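Local coordinates for uncharacterized protein (Chaetomium thermophilum, PDB 3LPZ) that probably acts in tail-anchored protein biogenesis as Get4, an alpha-solenoid component of the Get pathway that binds Get5, at residues L145-G150 and K157-G162; R192-Y197 and M250-V255; N246-L251 and G279-A284; D261-L266 and F293-P298. One frame throughout, in Å; residues are numbered along the deposited sequence.

The four contacts follow the alpha-solenoid from its middle toward its C-terminal end. Contact 1 comes first along the chain, between helices 136-148 and 152-159, and lies about 20 Å, centre to centre, from contact 2; the two meet where Tyr197 OH approaches Leu159 O. Contacts 2 and 3 have centres only about 7 Å apart and share Met250 and Leu251 of helix 243-256. Contact 4 has its centre about 12 Å from that of contact 3 and about 31 Å from that of contact 1, its segments alternating with those of contact 3 along the chain. Helix 243-256 packs against helix 186-199, Trp281 and helix 260-269, so contacts 2 and 3 are parts of one continuous core.

Contact 1 (L145-G150 and K157-G162); sequences LYVEEG and KHLVLG
Tyr146, near the end of helix 136-148, meets His158 of helix 152-159 across a short helical hairpin. From CB, which points toward the partner segment, the phenol runs with CG anti to its own carbonyl carbon (chi1 -68°), and this brings one side of the ring to the imidazole. Tyr146 CD2 lies 3.9 Å from His158 CD2. Further out, Tyr146 CE2 makes the closest approach, 3.6 Å to His158 CD2, and it also touches NE2 of the same imidazole. At the tip, Tyr146 OH is 2.9 Å from a water that is in turn 2.8 Å from His158 NE2. The water lies in the planes of both rings, although the rings themselves are inclined to each other at 62°, with centroids 5.5 Å apart. Glu149 OE1, salt-bridged to Arg114, comes to the phenol edge in plane.

Beside this pair, Val147 CG2 rests 3.9 Å from Leu159 CD1, the two side chains crossing at about a right angle, and Met173 and Val169 of helix 166-179 extend this apolar patch. A Schellman motif at Gly150 closes the first helix.

No direct hydrogen bond joins the segments. The water is their polar link, and with His139 ND1 bonded to His158 ND1, both imidazole nitrogens have partners, which probably limits rotation of the ring.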
# COMPACT_ATOMS: atom_id res chain seq x y z
N LEU A 145 3.73 8.36 -5.15
CA LEU A 145 3.06 9.61 -5.45
C LEU A 145 2.34 10.15 -4.22
O LEU A 145 2.45 11.34 -3.90
CB LEU A 145 2.10 9.44 -6.64
CG LEU A 145 2.47 9.92 -8.05
CD1 LEU A 145 3.98 10.06 -8.35
CD2 LEU A 145 1.76 9.08 -9.10
N TYR A 146 1.58 9.29 -3.54
CA TYR A 146 0.91 9.70 -2.29
C TYR A 146 1.88 10.20 -1.21
O TYR A 146 1.61 11.23 -0.57
CB TYR A 146 -0.03 8.61 -1.73
CG TYR A 146 -1.27 8.32 -2.56
CD1 TYR A 146 -1.74 9.22 -3.53
CD2 TYR A 146 -1.99 7.14 -2.36
CE1 TYR A 146 -2.90 8.93 -4.29
CE2 TYR A 146 -3.14 6.86 -3.12
CZ TYR A 146 -3.58 7.75 -4.07
OH TYR A 146 -4.72 7.44 -4.81
N VAL A 147 3.00 9.49 -1.02
CA VAL A 147 4.09 10.01 -0.18
C VAL A 147 4.56 11.43 -0.55
O VAL A 147 4.62 12.29 0.33
CB VAL A 147 5.31 9.05 -0.12
CG1 VAL A 147 6.52 9.73 0.65
CG2 VAL A 147 4.91 7.72 0.50
N GLU A 148 4.89 11.66 -1.83
CA GLU A 148 5.31 13.00 -2.30
C GLU A 148 4.30 14.10 -2.00
O GLU A 148 4.66 15.24 -1.74
CB GLU A 148 5.56 13.01 -3.82
CG GLU A 148 6.73 12.17 -4.26
CD GLU A 148 6.79 12.00 -5.78
OE1 GLU A 148 5.96 12.61 -6.51
OE2 GLU A 148 7.69 11.25 -6.22
N GLU A 149 3.02 13.75 -2.05
CA GLU A 149 1.94 14.70 -1.84
C GLU A 149 1.52 14.78 -0.37
O GLU A 149 0.53 15.45 -0.05
CB GLU A 149 0.72 14.26 -2.67
CG GLU A 149 0.95 14.36 -4.15
CD GLU A 149 0.10 13.38 -4.95
OE1 GLU A 149 -0.98 12.96 -4.47
OE2 GLU A 149 0.50 13.05 -6.09
N GLY A 150 2.24 14.08 0.51
CA GLY A 150 1.89 14.08 1.95
C GLY A 150 0.61 13.35 2.32
O GLY A 150 0.05 13.58 3.38
N LYS A 157 -1.63 2.01 2.36
CA LYS A 157 -2.44 0.96 1.75
C LYS A 157 -1.88 0.42 0.44
O LYS A 157 -2.03 -0.77 0.17
CB LYS A 157 -3.90 1.42 1.57
CG LYS A 157 -4.61 1.67 2.92
CD LYS A 157 -5.90 2.46 2.73
CE LYS A 157 -6.56 2.78 4.08
NZ LYS A 157 -7.96 3.24 3.85
N HIS A 158 -1.25 1.27 -0.38
CA HIS A 158 -0.62 0.80 -1.62
C HIS A 158 0.78 0.20 -1.40
O HIS A 158 1.08 -0.86 -1.95
CB HIS A 158 -0.55 1.93 -2.63
CG HIS A 158 -1.90 2.32 -3.15
ND1 HIS A 158 -2.56 1.58 -4.12
CD2 HIS A 158 -2.73 3.33 -2.80
CE1 HIS A 158 -3.73 2.15 -4.37
NE2 HIS A 158 -3.86 3.21 -3.58
N LEU A 159 1.59 0.86 -0.56
CA LEU A 159 2.98 0.39 -0.37
C LEU A 159 3.08 -1.01 0.23
O LEU A 159 4.02 -1.73 -0.09
CB LEU A 159 3.81 1.40 0.43
CG LEU A 159 4.09 2.70 -0.36
CD1 LEU A 159 4.55 3.80 0.57
CD2 LEU A 159 5.13 2.47 -1.55
N VAL A 160 2.12 -1.40 1.08
CA VAL A 160 2.14 -2.74 1.67
C VAL A 160 1.89 -3.83 0.63
O VAL A 160 2.24 -5.03 0.84
CB VAL A 160 1.17 -2.89 2.89
CG1 VAL A 160 1.62 -1.98 4.02
CG2 VAL A 160 -0.33 -2.67 2.51
N LEU A 161 1.31 -3.43 -0.50
CA LEU A 161 1.06 -4.28 -1.65
C LEU A 161 2.04 -4.07 -2.82
O LEU A 161 1.77 -4.52 -3.93
CB LEU A 161 -0.39 -4.05 -2.15
CG LEU A 161 -1.49 -4.38 -1.11
CD1 LEU A 161 -2.87 -4.00 -1.66
CD2 LEU A 161 -1.43 -5.88 -0.69
N GLY A 162 3.18 -3.42 -2.56
CA GLY A 162 4.08 -2.98 -3.61
C GLY A 162 5.18 -4.00 -3.96
O GLY A 162 5.01 -5.23 -3.81
O HOH W 1 -5.97 4.95 -3.88

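Contact 2 (R192-Y197 and M250-V255); sequences RAVLPY and MLLLSV
Val194 and Leu252 mark the closest backbone approach of the two segments, on helices 186-199 and 243-256, their CA atoms 8.9 Å apart, on a stretch where the first helix is kinked at Pro196, which has no N-H to donate, and at Tyr197, whose N makes no bond to the turn before. The two side chains reach toward each other tip to tip. Val194 holds CG1 anti to its backbone N (chi1 170°), and this methyl faces the fork of the leucine: Val194 CG1 stands 4.0 Å from Leu252 CD2 and 4.1 Å from Leu252 CD1, with the branch carbon CG only slightly farther away. The valine therefore touches both arms of the fork almost evenly.

The residue after Val194 and the one before Leu252, Leu195 and Leu251, meet differently. Their side chains cross at about a right angle and touch through single methyls, Leu195 CD2 and Leu251 CD2 being 4.0 Å apart. All four touching residues are buried, and no hydrogen bond passes between the two segments.

Within the second segment, Met250 O receives the routine helical bond from Ser254 N. A further bond to this oxygen from Ser254 OG is doubtful, since the serine has two conformers and the bond rests on one of them.

Around the contact, Tyr210 of helix 203-220 packs on both Val194 and Leu252. On the leucine pair, Leu195 meets Ile288 of helix 282-293 and Leu251 meets Phe263 of helix 260-269, so helices 203-220, 282-293 and 260-269 all border this pair of helices.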
# COMPACT_ATOMS: atom_id res chain seq x y z
N ARG A 192 3.87 0.67 12.16
CA ARG A 192 3.09 0.95 10.93
C ARG A 192 3.80 0.53 9.64
O ARG A 192 3.13 0.31 8.63
CB ARG A 192 2.69 2.44 10.86
CG ARG A 192 1.76 2.87 12.02
CD ARG A 192 1.24 4.32 11.82
NE ARG A 192 0.21 4.39 10.78
CZ ARG A 192 -1.06 4.01 10.94
NH1 ARG A 192 -1.50 3.53 12.11
NH2 ARG A 192 -1.91 4.13 9.93
N ALA A 193 5.14 0.43 9.67
CA ALA A 193 5.91 -0.03 8.49
C ALA A 193 6.20 -1.51 8.53
O ALA A 193 6.47 -2.09 7.48
CB ALA A 193 7.25 0.70 8.39
N VAL A 194 6.19 -2.10 9.72
CA VAL A 194 6.61 -3.51 9.90
C VAL A 194 5.44 -4.48 10.00
O VAL A 194 5.41 -5.45 9.26
CB VAL A 194 7.50 -3.67 11.16
CG1 VAL A 194 7.73 -5.15 11.47
CG2 VAL A 194 8.84 -2.96 10.94
N LEU A 195 4.49 -4.19 10.89
CA LEU A 195 3.35 -5.09 11.13
C LEU A 195 2.51 -5.36 9.88
O LEU A 195 2.15 -6.50 9.64
CB LEU A 195 2.48 -4.64 12.31
CG LEU A 195 3.26 -4.49 13.64
CD1 LEU A 195 2.32 -4.14 14.76
CD2 LEU A 195 4.11 -5.78 14.03
N PRO A 196 2.18 -4.31 9.09
CA PRO A 196 1.37 -4.60 7.90
C PRO A 196 2.03 -5.58 6.91
O PRO A 196 1.30 -6.37 6.27
CB PRO A 196 1.16 -3.19 7.27
CG PRO A 196 1.14 -2.27 8.46
CD PRO A 196 2.27 -2.85 9.34
N TYR A 197 3.36 -5.52 6.76
CA TYR A 197 4.04 -6.51 5.92
C TYR A 197 3.94 -7.92 6.47
O TYR A 197 3.74 -8.85 5.69
CB TYR A 197 5.51 -6.14 5.66
CG TYR A 197 5.64 -5.04 4.63
CD1 TYR A 197 5.12 -5.19 3.34
CD2 TYR A 197 6.32 -3.86 4.95
CE1 TYR A 197 5.27 -4.16 2.37
CE2 TYR A 197 6.49 -2.84 3.98
CZ TYR A 197 5.94 -3.00 2.71
OH TYR A 197 6.07 -1.98 1.79
N MET A 250 12.47 -8.28 18.50
CA MET A 250 12.40 -9.69 18.93
C MET A 250 11.22 -10.45 18.30
O MET A 250 11.31 -11.65 18.05
CB MET A 250 12.33 -9.80 20.46
CG MET A 250 13.42 -9.10 21.19
SD MET A 250 15.02 -9.82 20.85
CE MET A 250 14.86 -11.41 21.63
N LEU A 251 10.12 -9.77 18.07
CA LEU A 251 9.01 -10.37 17.35
C LEU A 251 9.47 -10.78 15.95
O LEU A 251 9.22 -11.91 15.51
CB LEU A 251 7.82 -9.40 17.26
CG LEU A 251 6.60 -9.85 16.44
CD1 LEU A 251 6.02 -11.13 17.01
CD2 LEU A 251 5.52 -8.74 16.35
N LEU A 252 10.17 -9.89 15.25
CA LEU A 252 10.76 -10.26 13.96
C LEU A 252 11.71 -11.45 14.03
O LEU A 252 11.69 -12.33 13.13
CB LEU A 252 11.46 -9.06 13.30
CG LEU A 252 10.55 -8.01 12.67
CD1 LEU A 252 11.40 -6.81 12.20
CD2 LEU A 252 9.72 -8.57 11.49
N LEU A 253 12.57 -11.49 15.05
CA LEU A 253 13.40 -12.68 15.25
C LEU A 253 12.55 -13.92 15.44
O LEU A 253 12.77 -14.91 14.78
CB LEU A 253 14.33 -12.55 16.44
CG LEU A 253 15.76 -12.07 16.23
CD1 LEU A 253 16.56 -12.35 17.53
CD2 LEU A 253 16.41 -12.76 15.01
N SER A 254 11.57 -13.85 16.33
CA SER A 254 10.74 -15.01 16.70
C SER A 254 9.96 -15.58 15.53
O SER A 254 9.73 -16.77 15.46
CB SER A 254 9.77 -14.65 17.82
OG SER A 254 10.46 -14.25 18.98
N VAL A 255 9.54 -14.70 14.63
CA VAL A 255 8.79 -15.09 13.44
C VAL A 255 9.51 -16.18 12.60
O VAL A 255 8.85 -17.07 12.05
CB VAL A 255 8.37 -13.84 12.64
CG1 VAL A 255 8.48 -14.06 11.13
CG2 VAL A 255 6.97 -13.36 13.10

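Contact 3 (N246-L251 and G279-A284); sequences NFISML and GIWDTA
Phe247 and Trp281 form the aromatic part of this buried contact, their side chains sliding past one another in opposite directions. Phe247 CD2 comes to 3.8 Å from Trp281 CZ3, arriving at the edge of the indole and close to its plane; the neighbouring carbon, Phe247 CE2, is 4.0 Å from the same CZ3. The benzyl group extends with CG anti to the backbone N (chi1 173°), which carries the ring out from helix 243-256 to the six-membered end of the indole.

Trp281 lies immediately ahead of helix 282-293, in a turn where Asp282 N bonds back to Gly279 O at 3.0 Å. Within the alpha-solenoid the indole packs among three helices, 243-256, 271-275 and 186-199: Leu274 of helix 271-275 touches both aromatic residues, and Ala191 of helix 186-199 touches Trp281 and Ile248.

The aliphatic part belongs to Ile248, whose side chain meets the tryptophan at about a right angle. Ile248 CD1 lies 4.0 Å from Trp281 CH2, and its CG1 is 4.1 Å from that same CH2, so both carbons of its longer branch lean on a single corner of the indole.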
# COMPACT_ATOMS: atom_id res chain seq x y z
N ASN A 246 12.13 -2.75 20.91
CA ASN A 246 12.75 -4.03 21.23
C ASN A 246 11.79 -5.18 21.10
O ASN A 246 12.15 -6.22 20.58
CB ASN A 246 13.36 -3.98 22.64
CG ASN A 246 14.40 -2.89 22.75
OD1 ASN A 246 15.03 -2.54 21.75
ND2 ASN A 246 14.57 -2.34 23.95
N PHE A 247 10.54 -4.97 21.52
CA PHE A 247 9.48 -5.93 21.28
C PHE A 247 9.34 -6.26 19.79
O PHE A 247 9.28 -7.44 19.40
CB PHE A 247 8.15 -5.37 21.79
CG PHE A 247 6.97 -6.21 21.43
CD1 PHE A 247 6.66 -7.35 22.17
CD2 PHE A 247 6.16 -5.86 20.34
CE1 PHE A 247 5.54 -8.15 21.84
CE2 PHE A 247 5.05 -6.65 20.00
CZ PHE A 247 4.74 -7.80 20.75
N ILE A 248 9.27 -5.22 18.96
CA ILE A 248 9.23 -5.40 17.51
C ILE A 248 10.45 -6.16 16.96
O ILE A 248 10.28 -7.10 16.18
CB ILE A 248 9.09 -4.05 16.76
CG1 ILE A 248 7.75 -3.37 17.10
CG2 ILE A 248 9.28 -4.25 15.24
CD1 ILE A 248 7.74 -1.86 16.70
N SER A 249 11.66 -5.76 17.36
CA SER A 249 12.88 -6.47 16.92
C SER A 249 12.84 -7.95 17.27
O SER A 249 13.16 -8.77 16.43
CB SER A 249 14.16 -5.90 17.54
OG SER A 249 14.28 -4.52 17.28
N MET A 250 12.47 -8.28 18.50
CA MET A 250 12.40 -9.69 18.93
C MET A 250 11.22 -10.45 18.30
O MET A 250 11.31 -11.65 18.05
CB MET A 250 12.33 -9.80 20.46
CG MET A 250 13.42 -9.10 21.19
SD MET A 250 15.02 -9.82 20.85
CE MET A 250 14.86 -11.41 21.63
N LEU A 251 10.12 -9.77 18.07
CA LEU A 251 9.01 -10.37 17.35
C LEU A 251 9.47 -10.78 15.95
O LEU A 251 9.22 -11.91 15.51
CB LEU A 251 7.82 -9.40 17.26
CG LEU A 251 6.60 -9.85 16.44
CD1 LEU A 251 6.02 -11.13 17.01
CD2 LEU A 251 5.52 -8.74 16.35
N GLY A 279 -4.96 -0.84 22.88
CA GLY A 279 -5.53 -1.73 21.88
C GLY A 279 -5.11 -1.58 20.43
O GLY A 279 -5.53 -2.40 19.59
N ILE A 280 -4.29 -0.58 20.11
CA ILE A 280 -4.05 -0.30 18.68
C ILE A 280 -3.28 -1.40 17.94
O ILE A 280 -3.30 -1.42 16.71
CB ILE A 280 -3.37 1.08 18.39
CG1 ILE A 280 -1.97 1.15 19.03
CG2 ILE A 280 -4.34 2.27 18.75
CD1 ILE A 280 -1.13 2.40 18.60
N TRP A 281 -2.59 -2.27 18.66
CA TRP A 281 -1.90 -3.41 18.00
C TRP A 281 -2.61 -4.75 18.18
O TRP A 281 -2.10 -5.77 17.71
CB TRP A 281 -0.46 -3.59 18.48
CG TRP A 281 0.50 -2.46 18.19
CD1 TRP A 281 0.24 -1.30 17.49
CD2 TRP A 281 1.87 -2.39 18.58
NE1 TRP A 281 1.38 -0.51 17.45
CE2 TRP A 281 2.39 -1.16 18.11
CE3 TRP A 281 2.72 -3.25 19.31
CZ2 TRP A 281 3.71 -0.77 18.33
CZ3 TRP A 281 4.04 -2.85 19.52
CH2 TRP A 281 4.53 -1.63 19.04
N ASP A 282 -3.76 -4.77 18.86
CA ASP A 282 -4.37 -6.02 19.34
C ASP A 282 -4.76 -6.95 18.20
O ASP A 282 -4.41 -8.13 18.21
CB ASP A 282 -5.62 -5.75 20.18
CG ASP A 282 -5.32 -5.29 21.59
OD1 ASP A 282 -4.15 -5.39 22.05
OD2 ASP A 282 -6.29 -4.83 22.25
N THR A 283 -5.48 -6.42 17.21
CA THR A 283 -5.92 -7.25 16.09
C THR A 283 -4.73 -7.74 15.24
O THR A 283 -4.70 -8.91 14.81
CB THR A 283 -6.95 -6.51 15.22
OG1 THR A 283 -8.08 -6.21 16.04
CG2 THR A 283 -7.42 -7.37 14.05
N ALA A 284 -3.78 -6.84 15.00
CA ALA A 284 -2.54 -7.18 14.30
C ALA A 284 -1.79 -8.31 15.02
O ALA A 284 -1.31 -9.24 14.37
CB ALA A 284 -1.63 -5.96 14.15

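Contact 4 (D261-L266 and F293-P298); sequences DLFRQL and FGIQRP
Where helix 282-293 runs out into the loop leading to helix 303-312, Phe293 and Ile295 close on Phe263 and Arg264 of helix 260-269, toward the C-terminal end of the alpha-solenoid. Gly294, the first residue past the helix, takes positive phi and turns the chain, while a backbone hydrogen bond to Ala289 ties Ile295 to the helix it has just left.

Phe263 is the central residue. Its CB sits over the middle of the Phe293 ring in a CH-pi contact, 3.8 Å from the centroid and 9° off the ring normal. With CG anti to the backbone N (chi1 -175°), the Phe263 ring is swung so that CD1 meets Phe293 and CD2 meets Ile295. The two phenyl groups form an inclined pair, planes at 34° and centroids 5.1 Å apart, with the nearest atoms Phe263 CD1 and Phe293 CE2 at 3.5 Å. The other ortho carbon, Phe263 CD2, is 3.8 Å from Ile295 CD1.

Arg264 covers the isoleucine from outside. Its extended chain brings Arg264 NH2 to 3.9 Å from Ile295 CG1, and Ile295 CD1 lies beneath one face of the guanidinium, displaced toward its rim. Ala289 of helix 282-293 also packs on Phe263.

No hydrogen bond or salt bridge joins the two segments. Cohesion rests on shape and dispersion, with the aromatic pair buried and Ile295 placed between the Phe263 ring and a solvent-facing arginine that shields it.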
# COMPACT_ATOMS: atom_id res chain seq x y z
N ASP A 261 5.92 -20.52 22.38
CA ASP A 261 6.59 -20.16 23.64
C ASP A 261 7.26 -18.79 23.57
O ASP A 261 7.20 -18.01 24.52
CB ASP A 261 7.67 -21.20 23.97
CG ASP A 261 7.11 -22.58 24.25
OD1 ASP A 261 5.93 -22.70 24.66
OD2 ASP A 261 7.88 -23.55 24.07
N LEU A 262 7.92 -18.53 22.45
CA LEU A 262 8.59 -17.27 22.17
C LEU A 262 7.61 -16.10 22.18
O LEU A 262 7.86 -15.09 22.84
CB LEU A 262 9.24 -17.32 20.78
CG LEU A 262 10.65 -17.84 20.61
CD1 LEU A 262 10.86 -18.33 19.15
CD2 LEU A 262 11.64 -16.75 20.98
N PHE A 263 6.51 -16.27 21.45
CA PHE A 263 5.50 -15.22 21.30
C PHE A 263 4.85 -14.92 22.64
O PHE A 263 4.63 -13.76 22.99
CB PHE A 263 4.42 -15.61 20.28
CG PHE A 263 3.42 -14.52 20.02
CD1 PHE A 263 3.72 -13.47 19.14
CD2 PHE A 263 2.20 -14.49 20.69
CE1 PHE A 263 2.80 -12.44 18.92
CE2 PHE A 263 1.29 -13.46 20.49
CZ PHE A 263 1.59 -12.44 19.60
N ARG A 264 4.55 -15.99 23.39
CA ARG A 264 3.89 -15.84 24.68
C ARG A 264 4.84 -15.13 25.65
O ARG A 264 4.43 -14.21 26.33
CB ARG A 264 3.43 -17.20 25.23
CG ARG A 264 2.20 -17.75 24.52
CD ARG A 264 1.59 -18.96 25.26
NE ARG A 264 0.67 -19.67 24.38
CZ ARG A 264 0.99 -20.74 23.66
NH1 ARG A 264 2.22 -21.25 23.73
NH2 ARG A 264 0.09 -21.30 22.87
N GLN A 265 6.11 -15.52 25.66
CA GLN A 265 7.08 -14.86 26.55
C GLN A 265 7.28 -13.38 26.24
O GLN A 265 7.43 -12.59 27.15
CB GLN A 265 8.42 -15.59 26.57
CG GLN A 265 9.38 -15.06 27.61
CD GLN A 265 10.75 -15.66 27.49
OE1 GLN A 265 11.00 -16.49 26.61
NE2 GLN A 265 11.66 -15.25 28.36
N LEU A 266 7.27 -13.02 24.95
CA LEU A 266 7.39 -11.62 24.52
C LEU A 266 6.21 -10.78 25.00
O LEU A 266 6.39 -9.69 25.54
CB LEU A 266 7.47 -11.57 23.00
CG LEU A 266 8.59 -10.82 22.28
CD1 LEU A 266 9.92 -10.81 23.01
CD2 LEU A 266 8.73 -11.41 20.88
N PHE A 293 2.66 -18.48 14.54
CA PHE A 293 2.90 -19.24 15.75
C PHE A 293 1.83 -20.29 16.00
O PHE A 293 1.90 -21.03 16.99
CB PHE A 293 3.06 -18.31 16.96
CG PHE A 293 4.18 -17.33 16.80
CD1 PHE A 293 5.51 -17.73 16.97
CD2 PHE A 293 3.92 -16.00 16.45
CE1 PHE A 293 6.55 -16.82 16.80
CE2 PHE A 293 4.96 -15.08 16.27
CZ PHE A 293 6.27 -15.48 16.44
N GLY A 294 0.85 -20.36 15.10
CA GLY A 294 -0.23 -21.34 15.22
C GLY A 294 -1.14 -21.12 16.43
O GLY A 294 -1.85 -22.03 16.84
N ILE A 295 -1.11 -19.92 17.02
CA ILE A 295 -2.00 -19.59 18.15
C ILE A 295 -3.34 -19.08 17.63
O ILE A 295 -3.42 -17.99 17.04
CB ILE A 295 -1.35 -18.57 19.10
CG1 ILE A 295 -0.02 -19.10 19.63
CG2 ILE A 295 -2.28 -18.20 20.25
CD1 ILE A 295 0.93 -18.02 20.20
N GLN A 296 -4.40 -19.86 17.85
CA GLN A 296 -5.74 -19.54 17.33
C GLN A 296 -6.26 -18.25 17.95
O GLN A 296 -6.04 -18.00 19.14
CB GLN A 296 -6.74 -20.69 17.59
CG GLN A 296 -6.28 -22.09 17.11
CD GLN A 296 -6.38 -22.33 15.58
OE1 GLN A 296 -6.71 -23.44 15.15
NE2 GLN A 296 -6.08 -21.30 14.78
N ARG A 297 -6.92 -17.43 17.13
CA ARG A 297 -7.51 -16.18 17.61
C ARG A 297 -8.62 -16.44 18.61
O ARG A 297 -9.52 -17.24 18.33
CB ARG A 297 -8.06 -15.37 16.45
CG ARG A 297 -7.01 -14.94 15.47
CD ARG A 297 -7.63 -14.40 14.22
NE ARG A 297 -8.37 -13.17 14.48
CZ ARG A 297 -9.09 -12.54 13.56
NH1 ARG A 297 -9.17 -13.02 12.32
NH2 ARG A 297 -9.73 -11.42 13.88
N PRO A 298 -8.58 -15.76 19.78
CA PRO A 298 -9.68 -15.89 20.75
C PRO A 298 -10.99 -15.42 20.13
O PRO A 298 -10.98 -14.60 19.22
CB PRO A 298 -9.26 -14.96 21.89
CG PRO A 298 -7.76 -14.84 21.74
CD PRO A 298 -7.52 -14.86 20.27